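3-hydroxyisobutyryl-CoA hydrolase (Mycobacterium thermoresistibile, PDB 4HDT) probably hydrolyses 3-hydroxy-2-methylpropanoyl-CoA to 3-hydroxy-2-methylpropanoate and free coenzyme A, as a member of the crotonase-like family. Local coordinates at residues Ile148-Gly153 / Arg294-Ser299; Gly152-Leu157 / Arg277-Leu282; Gly162-His167 / Ser221-Gln226; Ala168-Ala173 / Glu232-Asp237. One frame throughout, in Å; residues are numbered along the deposited sequence.

Contact 1 of 4, residues Ile148-Gly153 / Arg294-Ser299; sequences IPDVGG and RVSCAS
Ile-148 lays its whole side chain against one methyl group of Val-295, and the separations trace this atom by atom. CB of Ile-148 starts 3.8 Å from CG1 of Val-295. The next atom outward, Ile-148 CG1, keeps the same 3.8 Å to that methyl, and the tip, Ile-148 CD1, is still 3.8 Å from Val-295 CG1. The branch Ile-148 CG2 lies slightly farther off, 4.0 Å from Val-295 CG1. The two side chains cross at about a right angle, and the one methyl borders all four side-chain carbons of the isoleucine. Val-295 presents it by holding CG1 opposite its own backbone N (chi1 170°). Val-271 of helix 266-279 touches both residues and extends this apolar patch. In the crotonase-like fold of this chain, the contact joins the loop before helix 153-158 to helix 285-299; the loop ends in a type I' turn, Asp-150 to Gly-153. Beside the apolar pair, a water bridges the two segments. It donates to Ile-148 O at 2.8 Å and is also hydrogen-bonded to Ser-296 OG at 2.8 Å. Ser-296 OG is gripped further by Glu-292 O and Tyr-95 OH. Asp-150 meets this serine through packing, its CB 3.9 Å from Ser-296 OG, while its carboxylate atom OD2 is hydrogen-bonded to the same Tyr-95 hydroxyl. One turn along the helix, Ser-299 OG donates to Ser-296 O over 2.6 Å, with a C=O...O angle of 128° and the donor 17° from the carbonyl plane.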
loop_
_atom_site.group_PDB
_atom_site.type_symbol
_atom_site.label_atom_id
_atom_site.label_comp_id
_atom_site.label_asym_id
_atom_site.label_seq_id
_atom_site.Cartn_x
_atom_site.Cartn_y
_atom_site.Cartn_z
ATOM N N ILE A 148 2.400 4.700 9.401
ATOM C CA ILE A 148 2.215 5.646 8.300
ATOM C C ILE A 148 2.315 4.847 7.009
ATOM O O ILE A 148 3.210 3.997 6.898
ATOM C CB ILE A 148 3.256 6.784 8.367
ATOM C CG1 ILE A 148 3.129 7.612 9.676
ATOM C CG2 ILE A 148 3.169 7.686 7.149
ATOM C CD1 ILE A 148 3.857 7.080 10.877
ATOM N N PRO A 149 1.449 5.125 6.005
ATOM C CA PRO A 149 1.527 4.401 4.736
ATOM C C PRO A 149 2.942 4.389 4.177
ATOM O O PRO A 149 3.579 5.457 4.064
ATOM C CB PRO A 149 0.567 5.161 3.815
ATOM C CG PRO A 149 -0.460 5.719 4.778
ATOM C CD PRO A 149 0.286 6.040 6.046
ATOM N N ASP A 150 3.404 3.209 3.865
ATOM C CA ASP A 150 4.750 3.004 3.314
ATOM C C ASP A 150 4.668 2.264 2.006
ATOM O O ASP A 150 3.744 2.415 1.282
ATOM C CB ASP A 150 5.622 2.300 4.384
ATOM C CG ASP A 150 5.181 0.874 4.729
ATOM O OD1 ASP A 150 3.979 0.521 4.474
ATOM O OD2 ASP A 150 6.079 0.113 5.263
ATOM N N VAL A 151 5.692 1.491 1.689
ATOM C CA VAL A 151 5.814 0.704 0.469
ATOM C C VAL A 151 5.514 1.493 -0.823
ATOM O O VAL A 151 5.068 0.937 -1.806
ATOM C CB VAL A 151 5.056 -0.652 0.574
ATOM C CG1 VAL A 151 5.623 -1.495 1.729
ATOM C CG2 VAL A 151 3.561 -0.476 0.731
ATOM N N GLY A 152 5.888 2.772 -0.803
ATOM C CA GLY A 152 5.653 3.645 -1.921
ATOM C C GLY A 152 4.232 4.108 -1.994
ATOM O O GLY A 152 3.859 4.738 -2.985
ATOM N N GLY A 153 3.449 3.869 -0.956
ATOM C CA GLY A 153 2.081 4.336 -0.907
ATOM C C GLY A 153 1.968 5.851 -0.912
ATOM O O GLY A 153 1.020 6.390 -1.442
ATOM N N ARG A 294 12.766 6.620 6.605
ATOM C CA ARG A 294 13.019 7.442 7.812
ATOM C C ARG A 294 11.794 7.416 8.732
ATOM O O ARG A 294 11.914 7.226 9.941
ATOM C CB ARG A 294 13.338 8.902 7.464
ATOM C CG ARG A 294 14.652 9.060 6.698
ATOM C CD ARG A 294 14.847 10.499 6.250
ATOM N NE ARG A 294 16.219 10.806 5.888
ATOM C CZ ARG A 294 16.660 12.032 5.557
ATOM N NH1 ARG A 294 15.816 13.068 5.506
ATOM N NH2 ARG A 294 17.944 12.225 5.268
ATOM N N VAL A 295 10.613 7.578 8.143
ATOM C CA VAL A 295 9.368 7.609 8.914
ATOM C C VAL A 295 9.109 6.267 9.601
ATOM O O VAL A 295 8.782 6.237 10.803
ATOM C CB VAL A 295 8.190 8.044 8.030
ATOM C CG1 VAL A 295 6.832 7.876 8.692
ATOM C CG2 VAL A 295 8.376 9.513 7.578
ATOM N N SER A 296 9.267 5.169 8.861
ATOM C CA SER A 296 9.064 3.828 9.439
ATOM C C SER A 296 10.051 3.558 10.576
ATOM O O SER A 296 9.664 3.087 11.622
ATOM C CB SER A 296 9.137 2.740 8.373
ATOM O OG SER A 296 8.123 2.931 7.373
ATOM N N CYS A 297 11.322 3.876 10.345
ATOM C CA CYS A 297 12.351 3.735 11.368
ATOM C C CYS A 297 12.003 4.519 12.624
ATOM O O CYS A 297 12.166 4.007 13.748
ATOM C CB CYS A 297 13.684 4.188 10.828
ATOM S SG CYS A 297 14.480 2.999 9.709
ATOM N N ALA A 298 11.557 5.763 12.449
ATOM C CA ALA A 298 11.146 6.588 13.591
ATOM C C ALA A 298 9.956 5.953 14.338
ATOM O O ALA A 298 9.949 5.931 15.597
ATOM C CB ALA A 298 10.822 8.005 13.128
ATOM N N SER A 299 9.001 5.417 13.584
ATOM C CA SER A 299 7.820 4.803 14.182
ATOM C C SER A 299 8.196 3.608 15.096
ATOM O O SER A 299 7.488 3.316 16.066
ATOM C CB SER A 299 6.829 4.361 13.123
ATOM O OG SER A 299 7.231 3.111 12.625
HETATM O O HOH W 1 5.896 4.531 7.642
#

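Contact 2 of 4, residues Gly152-Leu157 / Arg277-Leu282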
loop_
_atom_site.group_PDB
_atom_site.type_symbol
_atom_site.label_atom_id
_atom_site.label_comp_id
_atom_site.label_asym_id
_atom_site.label_seq_id
_atom_site.Cartn_x
_atom_site.Cartn_y
_atom_site.Cartn_z
ATOM N N GLY A 152 5.888 2.772 -0.803
ATOM C CA GLY A 152 5.653 3.645 -1.921
ATOM C C GLY A 152 4.232 4.108 -1.994
ATOM O O GLY A 152 3.859 4.738 -2.985
ATOM N N GLY A 153 3.449 3.869 -0.956
ATOM C CA GLY A 153 2.081 4.336 -0.907
ATOM C C GLY A 153 1.968 5.851 -0.912
ATOM O O GLY A 153 1.020 6.390 -1.442
ATOM N N THR A 154 2.937 6.558 -0.333
ATOM C CA THR A 154 2.847 8.030 -0.304
ATOM C C THR A 154 3.084 8.585 -1.701
ATOM O O THR A 154 2.520 9.624 -2.055
ATOM C CB THR A 154 3.771 8.675 0.747
ATOM O OG1 THR A 154 5.135 8.437 0.432
ATOM C CG2 THR A 154 3.498 8.169 2.130
ATOM N N TYR A 155 3.928 7.920 -2.516
ATOM C CA TYR A 155 4.080 8.264 -3.933
ATOM C C TYR A 155 2.717 8.092 -4.658
ATOM O O TYR A 155 2.282 8.981 -5.413
ATOM C CB TYR A 155 5.176 7.355 -4.504
ATOM C CG TYR A 155 5.443 7.444 -5.995
ATOM C CD1 TYR A 155 4.694 6.712 -6.898
ATOM C CD2 TYR A 155 6.515 8.165 -6.470
ATOM C CE1 TYR A 155 4.960 6.743 -8.246
ATOM C CE2 TYR A 155 6.772 8.213 -7.820
ATOM C CZ TYR A 155 5.979 7.507 -8.697
ATOM O OH TYR A 155 6.284 7.510 -10.037
ATOM N N LEU A 156 2.033 6.977 -4.449
ATOM C CA LEU A 156 0.744 6.770 -5.098
ATOM C C LEU A 156 -0.345 7.703 -4.551
ATOM O O LEU A 156 -1.084 8.331 -5.320
ATOM C CB LEU A 156 0.300 5.328 -4.968
ATOM C CG LEU A 156 1.188 4.311 -5.682
ATOM C CD1 LEU A 156 0.883 2.924 -5.141
ATOM C CD2 LEU A 156 1.055 4.418 -7.193
ATOM N N LEU A 157 -0.388 7.868 -3.244
ATOM C CA LEU A 157 -1.439 8.684 -2.625
ATOM C C LEU A 157 -1.318 10.131 -3.084
ATOM O O LEU A 157 -2.338 10.801 -3.365
ATOM C CB LEU A 157 -1.398 8.581 -1.106
ATOM C CG LEU A 157 -1.794 7.223 -0.509
ATOM C CD1 LEU A 157 -1.211 7.102 0.887
ATOM C CD2 LEU A 157 -3.330 7.043 -0.504
ATOM N N ARG A 277 1.999 15.331 1.813
ATOM C CA ARG A 277 2.330 16.662 1.304
ATOM C C ARG A 277 3.772 16.781 0.837
ATOM O O ARG A 277 4.032 17.363 -0.220
ATOM C CB ARG A 277 2.018 17.678 2.354
ATOM C CG ARG A 277 0.545 17.870 2.478
ATOM C CD ARG A 277 0.365 18.952 3.486
ATOM N NE ARG A 277 -1.030 19.169 3.691
ATOM C CZ ARG A 277 -1.512 19.851 4.725
ATOM N NH1 ARG A 277 -0.708 20.362 5.663
ATOM N NH2 ARG A 277 -2.799 19.974 4.821
ATOM N N ARG A 278 4.715 16.210 1.585
ATOM C CA ARG A 278 6.127 16.211 1.158
ATOM C C ARG A 278 6.348 15.332 -0.080
ATOM O O ARG A 278 7.040 15.729 -0.992
ATOM C CB ARG A 278 7.045 15.755 2.300
ATOM C CG ARG A 278 7.177 16.761 3.434
ATOM C CD ARG A 278 8.206 16.332 4.437
ATOM N NE ARG A 278 8.183 17.184 5.613
ATOM C CZ ARG A 278 9.193 17.312 6.476
ATOM N NH1 ARG A 278 10.363 16.705 6.283
ATOM N NH2 ARG A 278 9.043 18.108 7.517
ATOM N N ALA A 279 5.705 14.163 -0.142
ATOM C CA ALA A 279 5.795 13.255 -1.281
ATOM C C ALA A 279 5.311 13.886 -2.576
ATOM O O ALA A 279 5.867 13.655 -3.632
ATOM C CB ALA A 279 5.035 11.967 -0.999
ATOM N N ALA A 280 4.331 14.748 -2.464
ATOM C CA ALA A 280 3.809 15.422 -3.648
ATOM C C ALA A 280 4.886 16.268 -4.324
ATOM O O ALA A 280 4.736 16.613 -5.502
ATOM C CB ALA A 280 2.590 16.254 -3.294
ATOM N N LYS A 281 5.951 16.616 -3.608
ATOM C CA LYS A 281 7.063 17.424 -4.187
ATOM C C LYS A 281 8.252 16.596 -4.677
ATOM O O LYS A 281 9.285 17.150 -5.127
ATOM C CB LYS A 281 7.566 18.396 -3.139
ATOM C CG LYS A 281 6.485 19.245 -2.505
ATOM C CD LYS A 281 7.106 20.091 -1.414
ATOM C CE LYS A 281 6.071 21.027 -0.844
ATOM N NZ LYS A 281 6.625 21.687 0.359
ATOM N N LEU A 282 8.150 15.274 -4.551
ATOM C CA LEU A 282 9.199 14.383 -4.987
ATOM C C LEU A 282 8.809 13.657 -6.268
ATOM O O LEU A 282 7.847 12.875 -6.280
ATOM C CB LEU A 282 9.479 13.339 -3.898
ATOM C CG LEU A 282 9.851 13.879 -2.510
ATOM C CD1 LEU A 282 9.917 12.690 -1.564
ATOM C CD2 LEU A 282 11.184 14.639 -2.557
#
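The first turn of helix 153-158 packs here on the C-terminal end of helix 266-279, within the helical part of a crotonase-like chain. Gly-152 is the N-cap residue of the first helix, and its positive phi of 78° suits a glycine. On the other side, a type I turn runs from Ala-279 to Leu-282. The meeting point is the methyl of Ala-279, which faces the helix opposite. Ala-279 CB lies 3.6 Å from the backbone oxygen Thr-154 O, and Ala-279 CB is 3.8 Å from the hydroxyl Thr-154 OG1. Thr-154 CB is close as well, 3.9 Å from Ala-279 CB. The methyl thus rests against both the main chain and the side chain of one residue, and the backbones come near enough for CA of Tyr-155 and CA of Ala-279 to be 5.9 Å apart. Thr-154 turns OG1 between its backbone N and carbonyl carbon (chi1 64°), where the hydroxyl can border the alanine and still be hydrogen-bonded to Glu-292 OE2. The other carboxylate oxygen, Glu-292 OE1, is hydrogen-bonded to Gly-152 N, so one acid of helix 285-299 holds the start of this helix at two points. Thr-154 O, for its part, is hydrogen-bonded to Ser-158 OG. The polar atoms beside the methyl therefore have their partners elsewhere, and what joins the segments is van der Waals packing of a small side chain; the helix start would probably stabilise negative charge on Glu-292.

Contact 3 of 4, residues Gly162-His167 / Ser221-Gln226; sequences GKLGLH and SPLAEQ
Leu-223 points its side chain between Leu-164 and His-167, and it meets the two at different angles. Leucine lies alongside leucine, the two side chains antiparallel, with Leu-164 CD2 reaching 4.2 Å from Leu-223 CG. That same methyl, Leu-164 CD2, comes nearer to the main chain, 3.8 Å from Leu-223 O. Towards the imidazole the approach is oblique: Leu-223 CD1 is 3.8 Å from His-167 CD2 and 4.0 Å from His-167 NE2. His-167 holds its ring opposite its own backbone N (chi1 171°), which swings the CD2 and NE2 part toward that methyl. These residues join the start of helix 164-171 to the short, weakly bonded helix around 222-225, in the helical part of the crotonase-like fold. Ser-221 is the N-cap of the latter: Ala-224 N donates to Ser-221 OG over 3.0 Å at 165°. Asp-179 OD1 is hydrogen-bonded to that hydroxyl and to Leu-223 N, tying the cap to helix 177-183. The other ring nitrogen of His-167, ND1, is hydrogen-bonded to Tyr-234 OH. Ile-230 of helix 227-233 touches Leu-164, His-167 and Leu-223 alike.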
loop_
_atom_site.group_PDB
_atom_site.type_symbol
_atom_site.label_atom_id
_atom_site.label_comp_id
_atom_site.label_asym_id
_atom_site.label_seq_id
_atom_site.Cartn_x
_atom_site.Cartn_y
_atom_site.Cartn_z
ATOM N N GLY A 162 -7.177 15.275 -6.968
ATOM C CA GLY A 162 -7.742 16.088 -5.899
ATOM C C GLY A 162 -7.085 15.782 -4.571
ATOM O O GLY A 162 -5.870 15.633 -4.492
ATOM N N LYS A 163 -7.911 15.655 -3.529
ATOM C CA LYS A 163 -7.462 15.232 -2.204
ATOM C C LYS A 163 -7.897 13.802 -1.904
ATOM O O LYS A 163 -7.914 13.412 -0.746
ATOM C CB LYS A 163 -8.005 16.175 -1.127
ATOM C CG LYS A 163 -7.631 17.635 -1.331
ATOM C CD LYS A 163 -6.132 17.828 -1.358
ATOM C CE LYS A 163 -5.751 19.273 -1.608
ATOM N NZ LYS A 163 -4.310 19.343 -1.924
ATOM N N LEU A 164 -8.275 13.036 -2.924
ATOM C CA LEU A 164 -8.678 11.652 -2.691
ATOM C C LEU A 164 -7.614 10.837 -1.947
ATOM O O LEU A 164 -7.939 9.982 -1.108
ATOM C CB LEU A 164 -9.028 10.963 -4.006
ATOM C CG LEU A 164 -10.285 11.424 -4.785
ATOM C CD1 LEU A 164 -10.510 10.524 -5.975
ATOM C CD2 LEU A 164 -11.529 11.540 -3.966
ATOM N N GLY A 165 -6.352 11.106 -2.261
ATOM C CA GLY A 165 -5.250 10.419 -1.566
ATOM C C GLY A 165 -5.197 10.708 -0.073
ATOM O O GLY A 165 -4.943 9.793 0.765
ATOM N N LEU A 166 -5.414 11.964 0.323
ATOM C CA LEU A 166 -5.440 12.289 1.765
ATOM C C LEU A 166 -6.590 11.612 2.458
ATOM O O LEU A 166 -6.478 11.132 3.595
ATOM C CB LEU A 166 -5.552 13.813 2.016
ATOM C CG LEU A 166 -4.378 14.606 1.619
ATOM C CD1 LEU A 166 -4.618 16.084 1.964
ATOM C CD2 LEU A 166 -3.147 14.126 2.322
ATOM N N HIS A 167 -7.750 11.608 1.806
ATOM C CA HIS A 167 -8.886 10.900 2.358
ATOM C C HIS A 167 -8.551 9.421 2.625
ATOM O O HIS A 167 -8.813 8.921 3.714
ATOM C CB HIS A 167 -10.097 11.087 1.438
ATOM C CG HIS A 167 -11.267 10.243 1.794
ATOM N ND1 HIS A 167 -12.121 10.546 2.838
ATOM C CD2 HIS A 167 -11.713 9.075 1.272
ATOM C CE1 HIS A 167 -13.056 9.628 2.918
ATOM N NE2 HIS A 167 -12.821 8.709 1.999
ATOM N N SER A 221 -17.342 4.665 -9.739
ATOM C CA SER A 221 -16.480 4.841 -8.564
ATOM C C SER A 221 -17.212 5.682 -7.499
ATOM O O SER A 221 -17.459 6.866 -7.692
ATOM C CB SER A 221 -15.159 5.515 -8.952
ATOM O OG SER A 221 -14.441 6.068 -7.853
ATOM N N PRO A 222 -17.565 5.081 -6.360
ATOM C CA PRO A 222 -18.151 5.926 -5.326
ATOM C C PRO A 222 -17.184 6.969 -4.807
ATOM O O PRO A 222 -17.575 8.065 -4.448
ATOM C CB PRO A 222 -18.517 4.926 -4.218
ATOM C CG PRO A 222 -18.418 3.579 -4.827
ATOM C CD PRO A 222 -17.444 3.674 -5.931
ATOM N N LEU A 223 -15.883 6.671 -4.788
ATOM C CA LEU A 223 -14.965 7.684 -4.351
ATOM C C LEU A 223 -14.964 8.912 -5.262
ATOM O O LEU A 223 -14.907 10.060 -4.794
ATOM C CB LEU A 223 -13.538 7.094 -4.216
ATOM C CG LEU A 223 -12.684 7.640 -3.104
ATOM C CD1 LEU A 223 -13.411 7.695 -1.782
ATOM C CD2 LEU A 223 -11.468 6.716 -2.969
ATOM N N ALA A 224 -14.980 8.699 -6.577
ATOM C CA ALA A 224 -15.065 9.786 -7.537
ATOM C C ALA A 224 -16.294 10.663 -7.294
ATOM O O ALA A 224 -16.211 11.870 -7.410
ATOM C CB ALA A 224 -15.053 9.282 -8.971
ATOM N N GLU A 225 -17.412 10.045 -6.970
ATOM C CA GLU A 225 -18.614 10.826 -6.661
ATOM C C GLU A 225 -18.500 11.656 -5.379
ATOM O O GLU A 225 -19.271 12.614 -5.220
ATOM C CB GLU A 225 -19.812 9.892 -6.561
ATOM C CG GLU A 225 -20.106 9.205 -7.881
ATOM C CD GLU A 225 -21.445 8.487 -7.898
ATOM O OE1 GLU A 225 -22.198 8.597 -6.911
ATOM O OE2 GLU A 225 -21.744 7.811 -8.912
ATOM N N GLN A 226 -17.615 11.275 -4.456
ATOM C CA GLN A 226 -17.403 12.015 -3.202
ATOM C C GLN A 226 -16.379 13.128 -3.348
ATOM O O GLN A 226 -16.070 13.776 -2.358
ATOM C CB GLN A 226 -16.921 11.104 -2.075
ATOM C CG GLN A 226 -17.729 9.849 -1.849
ATOM C CD GLN A 226 -19.201 10.063 -1.955
ATOM O OE1 GLN A 226 -19.777 10.905 -1.247
ATOM N NE2 GLN A 226 -19.855 9.291 -2.828
#

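Contact 4 of 4, residues Ala168-Ala173 / Glu232-Asp237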
loop_
_atom_site.group_PDB
_atom_site.type_symbol
_atom_site.label_atom_id
_atom_site.label_comp_id
_atom_site.label_asym_id
_atom_site.label_seq_id
_atom_site.Cartn_x
_atom_site.Cartn_y
_atom_site.Cartn_z
ATOM N N ALA A 168 -8.054 8.737 1.610
ATOM C CA ALA A 168 -7.693 7.342 1.791
ATOM C C ALA A 168 -6.660 7.168 2.922
ATOM O O ALA A 168 -6.783 6.247 3.728
ATOM C CB ALA A 168 -7.196 6.766 0.485
ATOM N N ALA A 169 -5.688 8.080 2.982
ATOM C CA ALA A 169 -4.558 7.943 3.941
ATOM C C ALA A 169 -4.978 8.236 5.382
ATOM O O ALA A 169 -4.505 7.580 6.325
ATOM C CB ALA A 169 -3.450 8.881 3.537
ATOM N N LEU A 170 -5.870 9.216 5.588
ATOM C CA LEU A 170 -6.247 9.625 6.942
ATOM C C LEU A 170 -7.356 8.772 7.495
ATOM O O LEU A 170 -7.349 8.415 8.685
ATOM C CB LEU A 170 -6.603 11.116 6.955
ATOM C CG LEU A 170 -5.455 12.043 6.601
ATOM C CD1 LEU A 170 -5.927 13.496 6.681
ATOM C CD2 LEU A 170 -4.195 11.867 7.441
ATOM N N THR A 171 -8.330 8.412 6.649
ATOM C CA THR A 171 -9.369 7.481 7.091
ATOM C C THR A 171 -8.797 6.084 7.257
ATOM O O THR A 171 -9.210 5.359 8.144
ATOM C CB THR A 171 -10.593 7.376 6.152
ATOM O OG1 THR A 171 -10.215 6.846 4.868
ATOM C CG2 THR A 171 -11.307 8.779 6.009
ATOM N N GLY A 172 -7.883 5.720 6.367
ATOM C CA GLY A 172 -7.432 4.326 6.249
ATOM C C GLY A 172 -8.497 3.344 5.789
ATOM O O GLY A 172 -8.335 2.104 5.975
ATOM N N ALA A 173 -9.578 3.875 5.223
ATOM C CA ALA A 173 -10.729 3.070 4.807
ATOM C C ALA A 173 -10.489 2.371 3.473
ATOM O O ALA A 173 -9.803 2.890 2.584
ATOM C CB ALA A 173 -11.959 3.953 4.693
ATOM N N GLU A 232 -13.214 19.810 -0.740
ATOM C CA GLU A 232 -13.641 20.896 0.132
ATOM C C GLU A 232 -12.989 20.819 1.498
ATOM O O GLU A 232 -12.597 21.818 2.060
ATOM C CB GLU A 232 -15.166 20.817 0.328
ATOM C CG GLU A 232 -15.813 21.784 1.334
ATOM C CD GLU A 232 -17.299 21.525 1.557
ATOM O OE1 GLU A 232 -17.830 20.626 0.859
ATOM O OE2 GLU A 232 -17.938 22.237 2.382
ATOM N N CYS A 233 -12.960 19.623 2.052
ATOM C CA CYS A 233 -12.675 19.460 3.460
ATOM C C CYS A 233 -11.233 19.119 3.738
ATOM O O CYS A 233 -10.744 19.411 4.841
ATOM C CB CYS A 233 -13.602 18.397 4.081
ATOM S SG CYS A 233 -15.341 18.907 4.086
ATOM N N TYR A 234 -10.545 18.491 2.791
ATOM C CA TYR A 234 -9.175 18.048 3.044
ATOM C C TYR A 234 -8.111 19.068 2.649
ATOM O O TYR A 234 -6.943 18.735 2.591
ATOM C CB TYR A 234 -8.926 16.675 2.388
ATOM C CG TYR A 234 -9.552 15.472 3.092
ATOM C CD1 TYR A 234 -10.844 15.068 2.829
ATOM C CD2 TYR A 234 -8.809 14.731 3.992
ATOM C CE1 TYR A 234 -11.398 13.945 3.448
ATOM C CE2 TYR A 234 -9.339 13.623 4.628
ATOM C CZ TYR A 234 -10.613 13.208 4.350
ATOM O OH TYR A 234 -11.148 12.103 4.922
ATOM N N THR A 235 -8.491 20.334 2.389
ATOM C CA THR A 235 -7.485 21.355 2.130
ATOM C C THR A 235 -6.928 22.041 3.380
ATOM O O THR A 235 -5.991 22.863 3.258
ATOM C CB THR A 235 -8.041 22.414 1.181
ATOM O OG1 THR A 235 -9.287 22.860 1.693
ATOM C CG2 THR A 235 -8.219 21.813 -0.175
ATOM N N GLY A 236 -7.414 21.643 4.550
ATOM C CA GLY A 236 -7.015 22.236 5.810
ATOM C C GLY A 236 -5.542 22.037 6.117
ATOM O O GLY A 236 -4.955 21.044 5.692
ATOM N N ASP A 237 -4.957 22.984 6.854
ATOM C CA ASP A 237 -3.518 22.934 7.161
ATOM C C ASP A 237 -3.172 21.776 8.102
ATOM O O ASP A 237 -2.072 21.249 8.048
ATOM C CB ASP A 237 -3.055 24.240 7.835
ATOM C CG ASP A 237 -2.856 25.385 6.848
ATOM O OD1 ASP A 237 -2.594 25.126 5.650
ATOM O OD2 ASP A 237 -2.929 26.551 7.295
#
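The C-terminal end of helix 164-171 closes here with an ST turn, and Tyr-234, just past the end of helix 227-233, packs against it. Leu-170 meets the aromatic ring at its edge, in the ring plane: its CD1 is 4.0 Å from Tyr-234 CE2 and 4.1 Å from Tyr-234 CD2. The leucine and the tyrosine reach past one another from opposite ends. Thr-171 crosses the tyrosine at about a right angle, and its methyl CG2 lies 3.5 Å from Tyr-234 OH. With chi1 at 64°, the threonine presents CG2 to the tyrosine and leaves OG1 for the main chain. Ala-173 N donates to Thr-171 OG1 over 3.1 Å with an N-H...O angle of 164°, while OG1 is also hydrogen-bonded to His-167 O, so two bonds fix the buried hydroxyl. Gly-172, with phi 65°, takes the chain out of the helix between Thr-171 and Ala-173. The ring of His-167, bonded to Tyr-234 OH, stands about perpendicular to the phenol. Around this pair of helix ends, Ile-242 of helix 239-249 touches both Leu-170 and Tyr-234, Ile-261 of helix 252-261 touches Thr-171 and Tyr-234, and helix 266-279 adds Leu-269 and Thr-272 against Leu-170.

How the contacts relate
All four contacts lie in the helical part of the crotonase-like chain, away from the annotated zinc sites. Contacts 1 and 2, with centres 11 Å apart, share the chain around Gly-152 and Gly-153; their partners are the successive helices 285-299 and 266-279. Contacts 3 and 4, with centres 9 Å apart, both use helix 164-171, and their segments alternate along the chain. Both fall within the sequence span bounded by contact 2. Leu-157 of contact 2 touches Gly-165 in contact 3 and Ala-168 and Ala-169 in contact 4, and a probable hydrogen bond from Arg-277 NH1 to Asp-237 O also ties contact 2 to contact 4. Contacts 1 and 3 lie farthest apart, centres 22 Å.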